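Local coordinates for protein glycoside Hydrolase Family 43_12 (Metagenome, PDB 7JVH) that probably hydrolyses arabinose- or xylose-containing plant glycans as a family 43 glycoside hydrolase, its β-propeller joined to a C-terminal concanavalin A-like domain, at residues F80-G85 with V398-P403; S108-T113 with T139-A144; Y73-S78 with P87-T92; N466-Y471 with T489-R494; V483-K488 with V503-I508. All coordinates share one frame; numbering follows the deposited sequence.

Interaction 1. Residues F80-G85 with V398-P403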
# COMPACT_ATOMS: atom_id res chain seq x y z
N PHE A 80 5.57 -0.53 3.55
CA PHE A 80 5.91 -0.97 4.90
C PHE A 80 6.79 -2.25 4.86
O PHE A 80 7.85 -2.21 4.24
CB PHE A 80 4.61 -0.99 5.74
CG PHE A 80 3.91 0.33 5.69
CD1 PHE A 80 4.28 1.35 6.55
CD2 PHE A 80 2.97 0.60 4.72
CE1 PHE A 80 3.69 2.59 6.48
CE2 PHE A 80 2.38 1.87 4.65
CZ PHE A 80 2.75 2.85 5.53
N ALA A 81 6.35 -3.35 5.46
CA ALA A 81 7.18 -4.57 5.53
C ALA A 81 7.04 -5.58 4.38
O ALA A 81 7.62 -6.66 4.42
CB ALA A 81 6.96 -5.27 6.87
N MSE A 82 6.25 -5.22 3.36
CA MSE A 82 6.01 -6.12 2.24
C MSE A 82 7.22 -6.07 1.32
O MSE A 82 7.90 -5.05 1.24
CB MSE A 82 4.73 -5.72 1.50
CG MSE A 82 3.47 -5.77 2.36
SE MSE A 82 1.92 -5.11 1.32
CE MSE A 82 0.30 -4.96 2.43
N PHE A 83 7.51 -7.19 0.64
CA PHE A 83 8.60 -7.26 -0.32
C PHE A 83 8.16 -7.99 -1.58
O PHE A 83 7.57 -9.07 -1.50
CB PHE A 83 9.83 -7.94 0.27
CG PHE A 83 11.03 -7.85 -0.62
CD1 PHE A 83 11.88 -6.74 -0.54
CD2 PHE A 83 11.29 -8.83 -1.56
CE1 PHE A 83 12.98 -6.66 -1.38
CE2 PHE A 83 12.39 -8.74 -2.39
CZ PHE A 83 13.24 -7.67 -2.30
N PRO A 84 8.42 -7.45 -2.80
CA PRO A 84 9.11 -6.17 -2.97
C PRO A 84 8.27 -5.00 -2.52
O PRO A 84 7.07 -5.15 -2.33
CB PRO A 84 9.33 -6.12 -4.48
CG PRO A 84 8.21 -6.93 -5.03
CD PRO A 84 8.05 -8.06 -4.09
N GLY A 85 8.92 -3.84 -2.33
CA GLY A 85 8.28 -2.64 -1.81
C GLY A 85 8.12 -1.58 -2.87
O GLY A 85 8.80 -1.62 -3.89
N VAL A 398 3.05 -10.28 -3.17
CA VAL A 398 4.08 -9.86 -2.23
C VAL A 398 4.31 -10.94 -1.18
O VAL A 398 3.44 -11.79 -0.93
CB VAL A 398 3.69 -8.55 -1.52
CG1 VAL A 398 3.63 -7.40 -2.53
CG2 VAL A 398 2.37 -8.68 -0.76
N ALA A 399 5.50 -10.89 -0.56
CA ALA A 399 5.86 -11.72 0.58
C ALA A 399 6.07 -10.77 1.76
O ALA A 399 6.30 -9.58 1.56
CB ALA A 399 7.11 -12.50 0.29
N MSE A 400 5.96 -11.29 2.98
CA MSE A 400 6.21 -10.53 4.19
C MSE A 400 7.67 -10.70 4.60
O MSE A 400 8.13 -11.82 4.76
CB MSE A 400 5.28 -10.99 5.32
CG MSE A 400 3.82 -10.65 5.10
SE MSE A 400 3.52 -8.72 5.04
CE MSE A 400 4.52 -7.99 6.58
N ARG A 401 8.39 -9.58 4.73
CA ARG A 401 9.69 -9.54 5.38
C ARG A 401 10.83 -10.29 4.66
O ARG A 401 11.82 -10.65 5.28
CB ARG A 401 9.59 -10.02 6.84
CG ARG A 401 8.57 -9.25 7.67
CD ARG A 401 8.65 -9.61 9.14
NE ARG A 401 7.97 -8.61 9.96
CZ ARG A 401 6.71 -8.70 10.39
NH1 ARG A 401 5.94 -9.73 10.08
NH2 ARG A 401 6.22 -7.73 11.16
N GLY A 402 10.70 -10.48 3.35
CA GLY A 402 11.72 -11.15 2.56
C GLY A 402 11.27 -11.48 1.14
O GLY A 402 10.09 -11.36 0.82
N PRO A 403 12.19 -11.92 0.26
CA PRO A 403 11.83 -12.26 -1.12
C PRO A 403 11.18 -13.63 -1.25
O PRO A 403 11.56 -14.57 -0.52
CB PRO A 403 13.18 -12.23 -1.85
CG PRO A 403 14.20 -12.49 -0.78
CD PRO A 403 13.62 -12.10 0.55
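Met82 lies against Met400, and Phe83 pairs with Ala399, in a short two-stranded antiparallel sheet that joins the family 43 β-propeller to the concanavalin A-like β-sandwich domain. The backbone clasp is made by Phe83 N to Ala399 O at 2.8 Å, by the reverse bond from Ala399 N to Phe83 O, and by Arg401 N, which donates to Ala81 O at 3.0 Å. Both methionines are selenomethionines, and they differ sharply in shape. Met82 is extended beyond CG and runs away from the partner strand, though its SE still brushes Val398 CG2. Met400 is folded instead, with chi2 at -64° and chi3 at -46°, and the double bend curls its tip back across the sheet. Its SE meets Met82 CG at 4.0 Å, while the terminal CE rests on Ala81 CB at 3.7 Å. The same methyl lies over the rim of one face of the Arg401 guanidinium. Phe435 and Leu560, on strands of the sandwich, extend this apolar layer around Met400. Arg401 itself turns away from residues 80-85: its NE donates to Cys115 O and its NH2 forms a salt bridge with Glu467, so the side chain adds polar ties beyond the short sheet. On the other face of the sheet, Phe83 has CG anti to its backbone N (chi1 -172°), which lays the ring obliquely across the Gly402-Pro403 corner. Phe83 CB approaches Gly402 O at 3.5 Å, and further out Phe83 CE2 meets Pro403 CB at 3.6 Å.

Interaction 2. Residues S108-T113 with T139-A144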
# COMPACT_ATOMS: atom_id res chain seq x y z
N SER A 108 19.40 -5.56 -1.58
CA SER A 108 20.34 -4.44 -1.40
C SER A 108 19.67 -3.08 -1.27
O SER A 108 20.29 -2.12 -0.84
CB SER A 108 21.35 -4.41 -2.55
OG SER A 108 20.68 -4.23 -3.78
N GLN A 109 18.40 -2.99 -1.67
CA GLN A 109 17.60 -1.78 -1.53
C GLN A 109 16.71 -1.82 -0.29
O GLN A 109 16.39 -0.79 0.29
CB GLN A 109 16.70 -1.59 -2.77
CG GLN A 109 17.45 -1.36 -4.08
CD GLN A 109 16.55 -1.53 -5.30
OE1 GLN A 109 15.81 -2.52 -5.41
NE2 GLN A 109 16.62 -0.58 -6.23
N LEU A 110 16.32 -3.04 0.10
CA LEU A 110 15.31 -3.28 1.14
C LEU A 110 15.40 -4.71 1.63
O LEU A 110 15.24 -5.66 0.85
CB LEU A 110 13.92 -2.99 0.58
CG LEU A 110 12.66 -3.36 1.37
CD1 LEU A 110 12.54 -2.59 2.68
CD2 LEU A 110 11.43 -3.11 0.52
N ASP A 111 15.65 -4.87 2.94
CA ASP A 111 15.85 -6.16 3.57
C ASP A 111 15.03 -6.18 4.86
O ASP A 111 15.56 -5.92 5.94
CB ASP A 111 17.34 -6.37 3.87
CG ASP A 111 17.63 -7.66 4.60
OD1 ASP A 111 16.73 -8.50 4.72
OD2 ASP A 111 18.77 -7.84 5.07
N PRO A 112 13.72 -6.50 4.77
CA PRO A 112 12.81 -6.34 5.91
C PRO A 112 12.68 -7.58 6.82
O PRO A 112 11.67 -7.70 7.51
CB PRO A 112 11.48 -6.02 5.22
CG PRO A 112 11.56 -6.69 3.87
CD PRO A 112 13.01 -6.99 3.58
N THR A 113 13.71 -8.43 6.83
CA THR A 113 13.77 -9.65 7.66
C THR A 113 13.06 -9.51 9.01
O THR A 113 12.20 -10.30 9.31
CB THR A 113 15.23 -10.05 7.90
OG1 THR A 113 15.93 -10.03 6.65
CG2 THR A 113 15.35 -11.44 8.49
N THR A 139 12.30 8.23 -0.12
CA THR A 139 11.45 7.75 0.97
C THR A 139 12.23 7.58 2.29
O THR A 139 13.43 7.82 2.34
CB THR A 139 10.81 6.41 0.57
OG1 THR A 139 9.84 6.03 1.54
CG2 THR A 139 11.85 5.33 0.42
N THR A 140 11.50 7.18 3.34
CA THR A 140 12.09 6.79 4.62
C THR A 140 11.94 5.27 4.77
O THR A 140 10.83 4.72 4.66
CB THR A 140 11.41 7.48 5.80
OG1 THR A 140 11.26 8.88 5.53
CG2 THR A 140 12.23 7.34 7.06
N GLU A 141 13.06 4.60 5.02
CA GLU A 141 13.12 3.15 5.14
C GLU A 141 13.51 2.80 6.58
O GLU A 141 14.67 2.73 6.90
CB GLU A 141 14.12 2.57 4.12
CG GLU A 141 14.45 1.08 4.31
CD GLU A 141 15.11 0.46 3.11
OE1 GLU A 141 14.40 -0.01 2.24
OE2 GLU A 141 16.35 0.45 3.03
N PHE A 142 12.49 2.58 7.43
CA PHE A 142 12.63 2.22 8.83
C PHE A 142 12.83 0.73 8.97
O PHE A 142 12.02 0.04 9.56
CB PHE A 142 11.41 2.67 9.65
CG PHE A 142 11.34 4.16 9.88
CD1 PHE A 142 12.41 4.85 10.46
CD2 PHE A 142 10.20 4.89 9.53
CE1 PHE A 142 12.34 6.22 10.69
CE2 PHE A 142 10.14 6.27 9.77
CZ PHE A 142 11.20 6.92 10.35
N CYS A 143 13.93 0.25 8.37
CA CYS A 143 14.42 -1.12 8.48
C CYS A 143 15.72 -1.15 7.68
O CYS A 143 16.10 -0.14 7.10
CB CYS A 143 13.39 -2.15 7.99
SG CYS A 143 13.20 -2.35 6.19
N ALA A 144 16.41 -2.30 7.67
CA ALA A 144 17.66 -2.46 6.92
C ALA A 144 17.40 -2.40 5.42
O ALA A 144 16.30 -2.70 4.97
CB ALA A 144 18.31 -3.78 7.32
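Leu110 and Cys143 meet through CD1 and SG, 3.6 Å apart, and the same leucine methyl also touches the Glu141 carboxylate, 3.2 Å from OE1, the two neighbours lying at about a right angle round it. Leu110 reaches this place because its CG swings anti to the backbone N (chi1 170°), which carries the branch toward residues 139-144. Cys143 has SG placed between its own backbone N and carbonyl carbon (chi1 77°); beyond Leu110 the sulfur also reaches the ring of Pro112, at 4.2 Å from Pro112 CB. The Glu141 side chain is stretched out and slants past that of Leu110, so that the carboxylate ends facing the Gln109 carbonyl. Gln109 O sits in front of the carboxylate, nearly midway between its oxygens, 2.9 Å from Glu141 OE1 and 3.0 Å from Glu141 OE2. These are acceptors facing acceptors, and no hydrogen bond joins them; Glu141 OE2 takes a weak bond from Cys146 N. The contact lies in the β-propeller, where the loop linking the outermost strand of one blade to the first strand of the next passes the end of strand 134-142. There the chain turns through an inverse gamma turn centred on Phe142. Ile121, on the neighbouring strand of the same blade, packs against both Leu110 and Glu141. Just past the turn, Asp111 N donates to Ala144 O at 3.0 Å, approaching from 42° above the carbonyl plane. The Asp111 carboxylate points along its own loop, where its OD1 receives Thr113 OG1 on the syn side at 2.6 Å.

Interaction 3. Residues Y73-S78 with P87-T92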
# COMPACT_ATOMS: atom_id res chain seq x y z
N TYR A 73 3.05 8.80 -17.36
CA TYR A 73 2.83 9.04 -15.94
C TYR A 73 3.34 7.83 -15.16
O TYR A 73 3.22 6.70 -15.61
CB TYR A 73 1.34 9.26 -15.62
CG TYR A 73 0.72 10.47 -16.26
CD1 TYR A 73 0.91 11.74 -15.73
CD2 TYR A 73 -0.07 10.36 -17.42
CE1 TYR A 73 0.34 12.86 -16.32
CE2 TYR A 73 -0.64 11.47 -18.01
CZ TYR A 73 -0.43 12.72 -17.46
OH TYR A 73 -0.97 13.83 -18.06
N TYR A 74 3.90 8.10 -13.98
CA TYR A 74 4.35 7.06 -13.05
C TYR A 74 3.82 7.36 -11.66
O TYR A 74 3.84 8.50 -11.22
CB TYR A 74 5.87 6.92 -13.06
CG TYR A 74 6.44 6.57 -14.42
CD1 TYR A 74 6.76 7.55 -15.33
CD2 TYR A 74 6.67 5.25 -14.78
CE1 TYR A 74 7.28 7.24 -16.58
CE2 TYR A 74 7.20 4.92 -16.02
CZ TYR A 74 7.49 5.93 -16.91
OH TYR A 74 8.00 5.61 -18.14
N LEU A 75 3.32 6.32 -10.99
CA LEU A 75 2.64 6.46 -9.71
C LEU A 75 3.15 5.38 -8.77
O LEU A 75 3.26 4.23 -9.17
CB LEU A 75 1.13 6.34 -9.91
CG LEU A 75 0.23 6.13 -8.68
CD1 LEU A 75 -0.07 7.43 -7.94
CD2 LEU A 75 -1.05 5.42 -9.14
N VAL A 76 3.46 5.78 -7.53
CA VAL A 76 4.02 4.87 -6.53
C VAL A 76 3.37 5.06 -5.16
O VAL A 76 2.73 6.08 -4.91
CB VAL A 76 5.54 5.03 -6.43
CG1 VAL A 76 6.21 4.71 -7.77
CG2 VAL A 76 5.94 6.42 -5.96
N ASN A 77 3.55 4.04 -4.31
CA ASN A 77 2.89 3.92 -3.01
C ASN A 77 3.85 3.37 -1.92
O ASN A 77 4.84 2.69 -2.22
CB ASN A 77 1.69 2.98 -3.14
CG ASN A 77 0.70 3.44 -4.19
OD1 ASN A 77 0.70 2.96 -5.34
ND2 ASN A 77 -0.16 4.37 -3.80
N SER A 78 3.53 3.67 -0.66
CA SER A 78 4.20 3.08 0.49
C SER A 78 3.78 1.62 0.61
O SER A 78 2.75 1.22 0.09
CB SER A 78 3.86 3.85 1.77
OG SER A 78 2.48 4.06 1.92
N PRO A 87 5.23 -0.34 -5.10
CA PRO A 87 4.78 -0.75 -6.43
C PRO A 87 4.72 0.48 -7.31
O PRO A 87 4.42 1.56 -6.79
CB PRO A 87 3.38 -1.32 -6.17
CG PRO A 87 2.93 -0.63 -4.92
CD PRO A 87 4.15 -0.35 -4.09
N ILE A 88 5.05 0.32 -8.59
CA ILE A 88 5.08 1.44 -9.53
C ILE A 88 4.18 1.16 -10.74
O ILE A 88 4.31 0.13 -11.42
CB ILE A 88 6.52 1.81 -9.91
CG1 ILE A 88 6.53 2.96 -10.94
CG2 ILE A 88 7.30 0.60 -10.40
CD1 ILE A 88 7.86 3.68 -11.03
N PHE A 89 3.24 2.09 -10.99
CA PHE A 89 2.26 1.98 -12.07
C PHE A 89 2.54 3.00 -13.15
O PHE A 89 2.96 4.12 -12.86
CB PHE A 89 0.85 2.17 -11.50
CG PHE A 89 0.49 1.17 -10.43
CD1 PHE A 89 0.76 1.46 -9.10
CD2 PHE A 89 -0.11 -0.05 -10.74
CE1 PHE A 89 0.43 0.55 -8.09
CE2 PHE A 89 -0.42 -0.96 -9.75
CZ PHE A 89 -0.15 -0.66 -8.42
N HIS A 90 2.33 2.60 -14.41
CA HIS A 90 2.50 3.46 -15.59
C HIS A 90 1.17 3.64 -16.33
O HIS A 90 0.39 2.72 -16.43
CB HIS A 90 3.59 2.91 -16.52
CG HIS A 90 3.56 3.46 -17.91
ND1 HIS A 90 2.90 2.85 -18.95
CD2 HIS A 90 4.14 4.57 -18.44
CE1 HIS A 90 3.06 3.56 -20.05
NE2 HIS A 90 3.81 4.61 -19.77
N SER A 91 0.93 4.86 -16.83
CA SER A 91 -0.28 5.22 -17.57
C SER A 91 -0.05 6.44 -18.48
O SER A 91 0.71 7.35 -18.12
CB SER A 91 -1.42 5.51 -16.59
OG SER A 91 -2.59 6.00 -17.25
N THR A 92 -0.70 6.44 -19.64
CA THR A 92 -0.66 7.58 -20.55
C THR A 92 -1.90 8.47 -20.45
O THR A 92 -1.93 9.53 -21.06
CB THR A 92 -0.50 7.13 -22.01
OG1 THR A 92 -1.54 6.22 -22.34
CG2 THR A 92 0.84 6.46 -22.21
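Tyr73 pairs with Ser91 and Leu75 with Phe89 as the hydrogen-bonded couples of two adjacent antiparallel strands, the inner pair of a four-stranded β-propeller blade. All four amide hydrogens and carbonyls of these couples are used across the contact. Tyr73 N donates to Ser91 O at 2.9 Å, and the return bond from Ser91 N to Tyr73 O is longer, at 3.2 Å. Leu75 N donates to Phe89 O at 2.9 Å, and Phe89 N meets Leu75 O at 2.8 Å. Between these bonds the carbonyls also receive CA-H groups; Tyr73 O, for instance, accepts from His90 CA at 3.3 Å. The intervening residues turn their backbones outward, Tyr74 bonding to Cys67 and Ile88 to Ile100 on the flanking strands. Polar tips likewise find partners beyond the pair: Tyr73 OH bonds to Glu309 O, His90 NE2 to Asp72, and Ser91 OG to Asn96 O and the amides of Asp93 and Leu94. On the face of Tyr74 and His90 the two rings meet obliquely, planes at 50°, while Val76 and Ile88 lie side by side, with Val76 CG1 3.6 Å from Ile88 CB. Just beyond the strand, Asn77 ND2 is held by Thr336 OG1 and Pro62 O. Its amide stands at 72° to the ring of Phe89, which belongs to the face of Leu75, and Asn77 OD1 faces the ring edge, 3.7 Å from Phe89 CE1.

Interaction 4. Residues N466-Y471 with T489-R494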
# COMPACT_ATOMS: atom_id res chain seq x y z
N ASN A 466 -1.44 -8.72 10.65
CA ASN A 466 -0.06 -8.84 11.11
C ASN A 466 0.21 -10.22 11.73
O ASN A 466 -0.70 -11.06 11.85
CB ASN A 466 0.34 -7.67 12.05
CG ASN A 466 -0.35 -7.70 13.38
OD1 ASN A 466 -0.38 -8.72 14.07
ND2 ASN A 466 -0.88 -6.56 13.78
N GLU A 467 1.47 -10.44 12.12
CA GLU A 467 1.93 -11.72 12.63
C GLU A 467 1.08 -12.28 13.79
O GLU A 467 1.08 -13.48 14.04
CB GLU A 467 3.39 -11.65 13.06
CG GLU A 467 3.70 -10.56 14.11
CD GLU A 467 4.04 -9.19 13.54
OE1 GLU A 467 4.14 -9.02 12.31
OE2 GLU A 467 4.25 -8.28 14.34
N ALA A 468 0.36 -11.40 14.50
CA ALA A 468 -0.48 -11.77 15.64
C ALA A 468 -1.96 -11.43 15.42
O ALA A 468 -2.76 -11.44 16.35
CB ALA A 468 0.02 -11.07 16.91
N CYS A 469 -2.30 -11.12 14.16
CA CYS A 469 -3.67 -10.80 13.74
C CYS A 469 -3.88 -11.46 12.40
O CYS A 469 -3.74 -10.83 11.34
CB CYS A 469 -3.85 -9.29 13.67
SG CYS A 469 -4.15 -8.52 15.29
N ASN A 470 -4.18 -12.77 12.45
CA ASN A 470 -4.35 -13.57 11.25
C ASN A 470 -5.24 -14.78 11.45
O ASN A 470 -5.44 -15.25 12.58
CB ASN A 470 -3.00 -13.99 10.69
CG ASN A 470 -2.16 -14.79 11.68
OD1 ASN A 470 -2.44 -15.96 11.94
ND2 ASN A 470 -1.11 -14.17 12.21
N TYR A 471 -5.81 -15.26 10.33
CA TYR A 471 -6.57 -16.50 10.25
C TYR A 471 -5.89 -17.42 9.25
O TYR A 471 -5.52 -16.98 8.16
CB TYR A 471 -7.99 -16.23 9.79
CG TYR A 471 -8.80 -15.36 10.72
CD1 TYR A 471 -8.84 -15.62 12.08
CD2 TYR A 471 -9.57 -14.32 10.23
CE1 TYR A 471 -9.59 -14.82 12.94
CE2 TYR A 471 -10.31 -13.52 11.09
CZ TYR A 471 -10.32 -13.79 12.44
OH TYR A 471 -11.07 -13.03 13.30
N THR A 489 -4.95 -16.11 15.49
CA THR A 489 -4.11 -15.41 16.44
C THR A 489 -4.62 -13.98 16.47
O THR A 489 -4.70 -13.34 15.43
CB THR A 489 -2.62 -15.43 16.04
OG1 THR A 489 -2.18 -16.79 15.90
CG2 THR A 489 -1.75 -14.73 17.10
N VAL A 490 -4.97 -13.50 17.66
CA VAL A 490 -5.60 -12.20 17.88
C VAL A 490 -4.78 -11.36 18.87
O VAL A 490 -4.58 -11.78 20.00
CB VAL A 490 -7.02 -12.39 18.45
CG1 VAL A 490 -7.75 -11.05 18.49
CG2 VAL A 490 -7.80 -13.42 17.63
N ARG A 491 -4.30 -10.19 18.43
CA ARG A 491 -3.60 -9.22 19.30
C ARG A 491 -4.02 -7.78 19.02
O ARG A 491 -3.56 -7.17 18.06
CB ARG A 491 -2.08 -9.33 19.16
CG ARG A 491 -1.31 -8.39 20.13
CD ARG A 491 0.19 -8.40 19.89
NE ARG A 491 0.50 -7.92 18.57
CZ ARG A 491 1.63 -8.15 17.89
NH1 ARG A 491 2.63 -8.85 18.43
NH2 ARG A 491 1.73 -7.65 16.65
N PRO A 492 -4.88 -7.17 19.87
CA PRO A 492 -5.18 -5.74 19.73
C PRO A 492 -3.96 -4.84 19.98
O PRO A 492 -3.04 -5.23 20.68
CB PRO A 492 -6.26 -5.50 20.80
CG PRO A 492 -6.17 -6.64 21.74
CD PRO A 492 -5.60 -7.81 20.98
N GLN A 493 -3.99 -3.65 19.37
CA GLN A 493 -2.94 -2.64 19.45
C GLN A 493 -2.05 -2.64 20.69
O GLN A 493 -0.83 -2.80 20.59
CB GLN A 493 -3.59 -1.26 19.38
CG GLN A 493 -3.70 -0.72 17.97
CD GLN A 493 -4.25 0.68 17.95
OE1 GLN A 493 -3.50 1.64 17.74
NE2 GLN A 493 -5.55 0.80 18.17
N ARG A 494 -2.68 -2.43 21.85
CA ARG A 494 -2.00 -2.09 23.09
C ARG A 494 -1.54 -3.29 23.92
O ARG A 494 -0.91 -3.11 24.96
CB ARG A 494 -2.93 -1.19 23.93
CG ARG A 494 -3.21 0.16 23.27
CD ARG A 494 -1.95 1.00 23.30
NE ARG A 494 -2.13 2.32 22.70
CZ ARG A 494 -2.11 2.56 21.39
NH1 ARG A 494 -1.93 1.57 20.51
NH2 ARG A 494 -2.28 3.81 20.94
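The Arg491 guanidinium is covered on one face by Ala468, whose CB stands over its centre, 3.5 Å from CZ. At its edge, in plane, lies Glu467 OE2, which receives NH2 in a weak salt bridge of 3.5 Å; the carboxylate is turned 79° from the guanidinium, and only OE2 comes within bonding distance of NH2. Asn466 OD1 approaches the same NH2 obliquely. A bend at chi3 (62°) folds the arginine back so that its flat end reaches the methyl. Glu467 is also gripped from another side, since its OE1 forms a salt bridge with Arg401. Asn466 OD1 accepts from Ala468 N at 2.8 Å, an Asx turn, and Asn466 O takes both Cys469 N and Asn470 ND2, the latter in the carbonyl plane on a lone pair. Back at the main chain, Arg491 N donates to Cys469 SG, a long bond of 3.6 Å. Asn470 and Thr489 form the hydrogen-bonded antiparallel pair, with Asn470 N to Thr489 O and Thr489 N to Asn470 O both 3.1 Å. Thr489 CG2, anti to its backbone N, leans on Ala468 CA, while Thr489 OG1 bonds to Thr500. The type I turn from Asn466 to Cys469 closes the β-hairpin of strands 458-464 and 469-477 in the six-stranded sheet of the concanavalin A-like domain, and the chain leaving strand 482-489 packs against it.

Interaction 5. Residues V483-K488 with V503-I508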
# COMPACT_ATOMS: atom_id res chain seq x y z
N VAL A 483 -5.22 -33.87 7.88
CA VAL A 483 -6.24 -33.19 8.65
C VAL A 483 -6.28 -31.73 8.19
O VAL A 483 -5.33 -31.24 7.61
CB VAL A 483 -5.93 -33.24 10.16
CG1 VAL A 483 -5.93 -34.67 10.63
CG2 VAL A 483 -4.58 -32.57 10.44
N LEU A 484 -7.41 -31.06 8.44
CA LEU A 484 -7.51 -29.64 8.21
C LEU A 484 -7.63 -28.93 9.54
O LEU A 484 -8.43 -29.32 10.39
CB LEU A 484 -8.70 -29.28 7.31
CG LEU A 484 -8.55 -29.40 5.80
CD1 LEU A 484 -9.89 -29.05 5.16
CD2 LEU A 484 -7.44 -28.50 5.27
N VAL A 485 -6.82 -27.88 9.71
CA VAL A 485 -6.76 -27.11 10.93
C VAL A 485 -7.00 -25.62 10.62
O VAL A 485 -6.38 -25.06 9.72
CB VAL A 485 -5.40 -27.32 11.65
CG1 VAL A 485 -5.32 -26.49 12.93
CG2 VAL A 485 -5.18 -28.80 11.94
N LEU A 486 -7.95 -25.03 11.35
CA LEU A 486 -8.24 -23.62 11.29
C LEU A 486 -7.74 -23.00 12.60
O LEU A 486 -8.16 -23.41 13.69
CB LEU A 486 -9.74 -23.39 11.12
CG LEU A 486 -10.25 -21.97 10.93
CD1 LEU A 486 -9.73 -21.30 9.68
CD2 LEU A 486 -11.78 -22.00 10.90
N GLU A 487 -6.85 -22.01 12.47
CA GLU A 487 -6.26 -21.31 13.60
C GLU A 487 -6.45 -19.82 13.48
O GLU A 487 -6.41 -19.26 12.37
CB GLU A 487 -4.77 -21.62 13.69
CG GLU A 487 -4.45 -22.99 14.29
CD GLU A 487 -3.01 -23.41 14.05
OE1 GLU A 487 -2.35 -22.84 13.14
OE2 GLU A 487 -2.54 -24.30 14.78
N LYS A 488 -6.66 -19.17 14.63
CA LYS A 488 -6.60 -17.72 14.74
C LYS A 488 -5.50 -17.31 15.72
O LYS A 488 -5.16 -18.05 16.65
CB LYS A 488 -7.94 -17.17 15.21
CG LYS A 488 -8.33 -17.58 16.61
CD LYS A 488 -9.63 -16.94 17.03
CE LYS A 488 -9.96 -17.24 18.47
NZ LYS A 488 -11.19 -16.49 18.80
N VAL A 503 -9.40 -22.90 16.10
CA VAL A 503 -10.82 -22.58 15.99
C VAL A 503 -11.62 -23.84 15.65
O VAL A 503 -12.67 -24.08 16.24
CB VAL A 503 -11.08 -21.51 14.90
CG1 VAL A 503 -12.57 -21.26 14.74
CG2 VAL A 503 -10.37 -20.21 15.25
N ALA A 504 -11.11 -24.62 14.69
CA ALA A 504 -11.75 -25.82 14.19
C ALA A 504 -10.70 -26.80 13.64
O ALA A 504 -9.57 -26.42 13.35
CB ALA A 504 -12.74 -25.48 13.10
N LYS A 505 -11.12 -28.07 13.52
CA LYS A 505 -10.27 -29.15 13.03
C LYS A 505 -11.15 -30.31 12.55
O LYS A 505 -12.08 -30.70 13.24
CB LYS A 505 -9.32 -29.60 14.16
CG LYS A 505 -8.31 -30.66 13.76
CD LYS A 505 -7.58 -31.26 14.93
CE LYS A 505 -6.68 -32.39 14.44
NZ LYS A 505 -5.72 -32.89 15.47
N GLU A 506 -10.84 -30.84 11.36
CA GLU A 506 -11.56 -31.98 10.76
C GLU A 506 -10.58 -32.88 10.01
O GLU A 506 -9.72 -32.39 9.29
CB GLU A 506 -12.64 -31.52 9.76
CG GLU A 506 -13.78 -30.71 10.33
CD GLU A 506 -14.71 -31.50 11.23
OE1 GLU A 506 -14.68 -32.77 11.27
OE2 GLU A 506 -15.50 -30.83 11.93
N PRO A 507 -10.69 -34.22 10.14
CA PRO A 507 -9.90 -35.13 9.31
C PRO A 507 -10.45 -35.20 7.90
O PRO A 507 -11.62 -34.94 7.69
CB PRO A 507 -10.07 -36.47 10.02
CG PRO A 507 -11.34 -36.36 10.79
CD PRO A 507 -11.56 -34.92 11.10
N ILE A 508 -9.59 -35.54 6.93
CA ILE A 508 -9.99 -35.65 5.52
C ILE A 508 -9.44 -36.93 4.86
O ILE A 508 -9.36 -37.01 3.62
CB ILE A 508 -9.54 -34.40 4.73
CG1 ILE A 508 -8.02 -34.20 4.82
CG2 ILE A 508 -10.22 -33.16 5.28
CD1 ILE A 508 -7.50 -33.19 3.84
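Leu486 overlaps Val503 and Ala504 together: its CD2 meets Val503 CG1 at 4.0 Å, and Leu486 CB lies opposite Ala504 CB. The leucine has CG anti to the backbone N (chi1 -176°), which directs the branch toward Val503. The other methyl of Val503, CG2, is met by the extended chain of Lys488, crossing at about a right angle with Lys488 CG 3.6 Å away. On the face of Val485 and Lys505 the arrangement is different. These two side chains run side by side and point the same way, with Val485 CG2 against Lys505 CG, and the lysine continues straight on to a salt bridge between NZ and Glu478. At the far end of the pair Leu484 and Ile508 cross nearly perpendicularly, Leu484 CD1 touching Ile508 CG2 at 4.1 Å. The strands are held by bonds at Leu484 and Leu486. Leu484 N donates to Glu506 O at 2.8 Å and Glu506 N returns to Leu484 O, while Leu486 N reaches Ala504 O at 2.9 Å. Leu486 O then takes two donors, Val503 N at 2.8 Å and, weakly, Ala504 N at 3.3 Å. Beneath the leucines lie Tyr530 and Phe528 of strand 525-531, and Ala504 packs on Ile539 of strand 536-544, so this face looks onto the other sheet of the β-sandwich. Val503 and Ala504 both facing Leu486 make a classic beta bulge, here set in an antiparallel hairpin whose second strand, 501-507, is outermost in the six-stranded sheet of the concanavalin A-like domain.

How the interactions relate
Interactions 2 and 3 belong to consecutive blades of the propeller, with centres about 20 Å apart, whereas interactions 4 and 5 share one sheet of the C-terminal sandwich, about 19 Å apart. Along the chain interaction 3 closes before interaction 2 opens. Interaction 1 bridges the domains: its segments alternate with those of interaction 3 and enclose interaction 2. Interactions 4 and 5 both follow it, their own segments alternating. Interaction 1 packs against interaction 2 where Arg401 CB meets Pro112 O, and reaches interaction 4 through the Arg401-Glu467 salt bridge; interactions 4 and 5 meet where Tyr471 packs on Lys488. Contacts thus run from propeller to sandwich through interaction 1, while interactions 3 and 5 lie about 41 Å apart between centres.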